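Local coordinates for PA0821 (Pseudomonas aeruginosa, PDB 7DRG), which probably serves as the immunity protein (antitoxin) that neutralises a putative VRR-NUC nuclease effector of the type VI secretion system encoded in the PAAR2 cluster, at residues C59-D63 with L96-M100; R286-L292 with W341-L345. All coordinates share one frame; numbering follows the deposited sequence.

Contact 1. Residues C59-D63 with L96-M100; sequences CQCFD and LREMM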
# COMPACT_ATOMS: atom_id res chain seq x y z
N CYS B 59 21.96 28.86 13.59
CA CYS B 59 21.23 30.09 13.34
C CYS B 59 21.51 30.64 11.95
O CYS B 59 20.61 31.22 11.34
CB CYS B 59 21.57 31.13 14.40
SG CYS B 59 20.85 30.71 16.00
N GLN B 60 22.74 30.47 11.46
CA GLN B 60 23.04 30.87 10.08
C GLN B 60 22.30 29.98 9.09
O GLN B 60 21.80 30.46 8.07
CB GLN B 60 24.55 30.86 9.84
CG GLN B 60 24.98 31.15 8.40
CD GLN B 60 24.68 32.56 7.92
OE1 GLN B 60 24.60 33.51 8.70
NE2 GLN B 60 24.53 32.70 6.61
N CYS B 61 22.19 28.68 9.40
CA CYS B 61 21.36 27.80 8.58
C CYS B 61 19.93 28.31 8.52
O CYS B 61 19.32 28.36 7.44
CB CYS B 61 21.37 26.37 9.13
SG CYS B 61 22.94 25.49 9.03
N PHE B 62 19.37 28.69 9.67
CA PHE B 62 17.99 29.16 9.67
C PHE B 62 17.84 30.46 8.91
O PHE B 62 16.84 30.66 8.21
CB PHE B 62 17.46 29.31 11.10
CG PHE B 62 16.00 29.65 11.16
CD1 PHE B 62 15.06 28.76 10.66
CD2 PHE B 62 15.57 30.85 11.70
CE1 PHE B 62 13.71 29.06 10.69
CE2 PHE B 62 14.20 31.15 11.73
CZ PHE B 62 13.28 30.25 11.23
N ASP B 63 18.82 31.37 9.01
CA ASP B 63 18.76 32.61 8.23
C ASP B 63 18.65 32.30 6.74
O ASP B 63 17.85 32.91 6.02
CB ASP B 63 19.99 33.47 8.49
CG ASP B 63 19.99 34.16 9.84
OD1 ASP B 63 18.91 34.27 10.47
OD2 ASP B 63 21.08 34.62 10.26
N LEU B 96 15.48 33.33 16.37
CA LEU B 96 16.13 32.11 16.85
C LEU B 96 17.38 32.43 17.66
O LEU B 96 17.62 31.81 18.70
CB LEU B 96 16.46 31.19 15.67
CG LEU B 96 17.04 29.82 16.03
CD1 LEU B 96 16.08 29.08 16.94
CD2 LEU B 96 17.30 29.01 14.77
N ARG B 97 18.17 33.42 17.23
CA ARG B 97 19.37 33.79 17.98
C ARG B 97 19.03 34.28 19.39
O ARG B 97 19.82 34.10 20.32
CB ARG B 97 20.16 34.86 17.23
CG ARG B 97 20.82 34.36 15.96
CD ARG B 97 21.40 35.49 15.11
NE ARG B 97 21.62 35.06 13.73
CZ ARG B 97 22.71 34.46 13.31
NH1 ARG B 97 23.70 34.23 14.16
NH2 ARG B 97 22.81 34.11 12.03
N GLU B 98 17.87 34.91 19.55
CA GLU B 98 17.49 35.40 20.87
C GLU B 98 17.09 34.24 21.78
O GLU B 98 17.43 34.24 22.97
CB GLU B 98 16.35 36.42 20.74
CG GLU B 98 15.95 37.12 22.04
CD GLU B 98 16.94 38.19 22.50
OE1 GLU B 98 17.74 38.69 21.69
OE2 GLU B 98 16.89 38.55 23.70
N MSE B 99 16.39 33.25 21.24
CA MSE B 99 15.99 32.10 22.04
C MSE B 99 17.21 31.26 22.41
O MSE B 99 17.32 30.77 23.54
CB MSE B 99 14.94 31.27 21.30
CG MSE B 99 13.60 31.97 21.23
SE MSE B 99 12.25 30.87 20.34
CE MSE B 99 12.92 31.01 18.50
N MSE B 100 18.14 31.14 21.48
CA MSE B 100 19.35 30.34 21.79
C MSE B 100 20.21 31.10 22.81
O MSE B 100 20.89 30.45 23.59
CB MSE B 100 20.16 30.11 20.51
CG MSE B 100 19.41 29.47 19.40
SE MSE B 100 20.50 28.03 18.67
CE MSE B 100 20.23 27.09 20.28
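The guanidinium of Arg-97 carries CB of Cys-59 over the centre of one face, 3.7 Å above its plane, and meets the carboxylate of Asp-63 at its edge. The ring of Phe-62 is approached obliquely by CD2 of Leu-96, 3.9 Å from CG of Phe-62, and Tyr-113 stacks on it. At the guanidinium edge NH2 of Arg-97 gives a nearly straight hydrogen bond to OD2 of Asp-63 (N-H...O 170°), part of a salt bridge; the modelled distance of 2.5 Å is unusually short. The acceptor lies in the guanidinium plane; the donor, however, stands 39° out of the carboxylate plane. A chain extended from CG to NE carries the charge across to helix 52-69, its aliphatic part running past Cys-59. SG of Cys-59 fits between three partners: CG of Arg-97 at 3.7 Å, CG of Leu-96 at 3.9 Å and SE of the selenomethionine Met-100 at 3.8 Å. The two helix segments run nearly antiparallel, with axes 10.7 Å apart. On the side facing the strands Phe-62 also meets Phe-127, Leu-96 touches Phe-111 and Met-100 touches Leu-109, and both helices pack on strand 109-114.

Contact 2. Residues R286-L292 with W341-L345; sequences RPAPYVL and WCDKL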
# COMPACT_ATOMS: atom_id res chain seq x y z
N ARG B 286 12.13 0.66 -8.40
CA ARG B 286 13.34 1.20 -7.76
C ARG B 286 14.03 2.20 -8.69
O ARG B 286 14.31 1.86 -9.84
CB ARG B 286 14.30 0.08 -7.40
CG ARG B 286 13.70 -0.95 -6.44
CD ARG B 286 14.50 -2.25 -6.37
NE ARG B 286 14.36 -3.06 -7.59
CZ ARG B 286 14.76 -4.33 -7.70
NH1 ARG B 286 15.32 -4.93 -6.66
NH2 ARG B 286 14.60 -4.99 -8.84
N PRO B 287 14.33 3.41 -8.22
CA PRO B 287 15.01 4.39 -9.08
C PRO B 287 16.42 3.94 -9.43
O PRO B 287 17.21 3.59 -8.55
CB PRO B 287 15.04 5.67 -8.23
CG PRO B 287 14.03 5.45 -7.15
CD PRO B 287 14.00 3.98 -6.89
N ALA B 288 16.75 3.96 -10.73
CA ALA B 288 18.06 3.50 -11.16
C ALA B 288 19.23 4.22 -10.48
O ALA B 288 20.18 3.53 -10.07
CB ALA B 288 18.18 3.61 -12.69
N PRO B 289 19.24 5.55 -10.33
CA PRO B 289 20.40 6.15 -9.66
C PRO B 289 20.53 5.71 -8.21
O PRO B 289 21.65 5.52 -7.72
CB PRO B 289 20.14 7.67 -9.79
CG PRO B 289 19.15 7.80 -10.91
CD PRO B 289 18.29 6.57 -10.81
N TYR B 290 19.41 5.51 -7.51
CA TYR B 290 19.50 5.07 -6.12
C TYR B 290 19.96 3.63 -6.02
O TYR B 290 20.68 3.26 -5.09
CB TYR B 290 18.15 5.21 -5.41
CG TYR B 290 17.56 6.60 -5.26
CD1 TYR B 290 18.02 7.69 -5.99
CD2 TYR B 290 16.52 6.82 -4.35
CE1 TYR B 290 17.45 8.95 -5.84
CE2 TYR B 290 15.95 8.06 -4.19
CZ TYR B 290 16.42 9.13 -4.93
OH TYR B 290 15.84 10.37 -4.76
N VAL B 291 19.54 2.77 -6.97
CA VAL B 291 19.98 1.38 -6.96
C VAL B 291 21.50 1.31 -7.08
O VAL B 291 22.17 0.55 -6.36
CB VAL B 291 19.30 0.60 -8.10
CG1 VAL B 291 20.03 -0.73 -8.36
CG2 VAL B 291 17.85 0.37 -7.78
N LEU B 292 22.07 2.10 -7.98
CA LEU B 292 23.51 2.06 -8.18
C LEU B 292 24.26 2.60 -6.97
O LEU B 292 25.28 2.03 -6.55
CB LEU B 292 23.88 2.84 -9.45
CG LEU B 292 23.40 2.20 -10.76
CD1 LEU B 292 23.66 3.14 -11.92
CD2 LEU B 292 24.07 0.84 -10.99
N TRP B 341 21.41 -2.17 -14.89
CA TRP B 341 21.02 -0.91 -14.25
C TRP B 341 21.85 0.25 -14.78
O TRP B 341 21.33 1.37 -14.92
CB TRP B 341 21.15 -1.03 -12.73
CG TRP B 341 20.02 -1.80 -12.10
CD1 TRP B 341 20.03 -3.11 -11.72
CD2 TRP B 341 18.71 -1.31 -11.81
NE1 TRP B 341 18.80 -3.46 -11.20
CE2 TRP B 341 17.97 -2.37 -11.24
CE3 TRP B 341 18.08 -0.07 -11.97
CZ2 TRP B 341 16.65 -2.23 -10.84
CZ3 TRP B 341 16.77 0.07 -11.57
CH2 TRP B 341 16.06 -1.01 -11.00
N CYS B 342 23.13 0.02 -15.09
CA CYS B 342 23.95 1.04 -15.75
C CYS B 342 23.37 1.42 -17.10
O CYS B 342 23.40 2.59 -17.49
CB CYS B 342 25.38 0.54 -15.92
SG CYS B 342 26.22 0.06 -14.40
N ASP B 343 22.88 0.43 -17.86
CA ASP B 343 22.29 0.72 -19.16
C ASP B 343 20.99 1.49 -19.02
O ASP B 343 20.71 2.41 -19.80
CB ASP B 343 22.04 -0.58 -19.94
CG ASP B 343 23.32 -1.22 -20.46
OD1 ASP B 343 24.31 -0.51 -20.71
OD2 ASP B 343 23.32 -2.46 -20.63
N LYS B 344 20.18 1.14 -18.02
CA LYS B 344 18.92 1.85 -17.80
C LYS B 344 19.17 3.30 -17.43
O LYS B 344 18.46 4.20 -17.88
CB LYS B 344 18.10 1.13 -16.72
CG LYS B 344 16.64 1.54 -16.71
CD LYS B 344 15.72 0.35 -16.44
CE LYS B 344 15.79 -0.12 -15.01
NZ LYS B 344 14.45 -0.55 -14.51
N LEU B 345 20.20 3.54 -16.60
CA LEU B 345 20.59 4.90 -16.25
C LEU B 345 20.84 5.75 -17.50
O LEU B 345 20.27 6.83 -17.67
CB LEU B 345 21.85 4.86 -15.38
CG LEU B 345 22.40 6.16 -14.79
CD1 LEU B 345 21.60 6.58 -13.57
CD2 LEU B 345 23.88 6.01 -14.43
O HOH W 1 13.57 1.37 -12.42
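Trp-341, Leu-292 and Leu-345 make up most of this contact, the indole of Trp-341 lying against the start of helix 288-297 and the two leucines meeting beside it. CG1 of Val-291 sits over one face of the indole in a CH-pi contact, 3.8 Å from the centroid of the five-membered ring and 11° off its normal. With chi1 at 164° this methyl lies anti to the backbone N, and the other, CG2, lies over the six-membered ring on the same face. At the indole's edge, CB of Ala-288 lies 3.8 Å from CE3 of Trp-341, and the carbonyl O of Arg-286 is 3.5 Å from CZ3 of Trp-341. The Arg-286 guanidinium stands almost perpendicular to the indole near CZ2, its charge paired with Asp-284. The helices pack obliquely antiparallel: the axes of 288-292 and 341-345 pass 9.4 Å apart at 144°, and the CA atoms of Ala-288 and Leu-345 come within 5.9 Å, a closeness consistent with the small side chain there. Leu-292 reaches across with both methyls, CD2 to CB of Trp-341 (3.9 Å) and to SG of Cys-342, CD1 to CD2 of Leu-345 (3.8 Å). Leu-345 in turn presses its CD1 on CG of Pro-289, and Phe-259 of strand 259-264 touches Pro-289 and both leucines. At the polar margin a water donates to O of Arg-286 and accepts from NZ of Lys-344, which also forms a salt bridge with Asp-281.

In the fold
Contacts 1 and 2 lie on opposite sides of the chain's centre, about 39 Å apart between centres and about 22 Å between nearest atoms, and share no helix or strand. Both pair helix segments of roughly opposite direction that pack on neighbouring strands, contact 1 being closer to antiparallel. Contact 1 is the smaller and only partly buried: its apolar side faces strand 109-114, while a direct salt bridge crosses between the helices on the more exposed side. Contact 2 is buried, and no direct hydrogen bond spans it; an indole and aliphatic groups do the work, with a water linking the segments and ionic partners supplied by residues outside both of them.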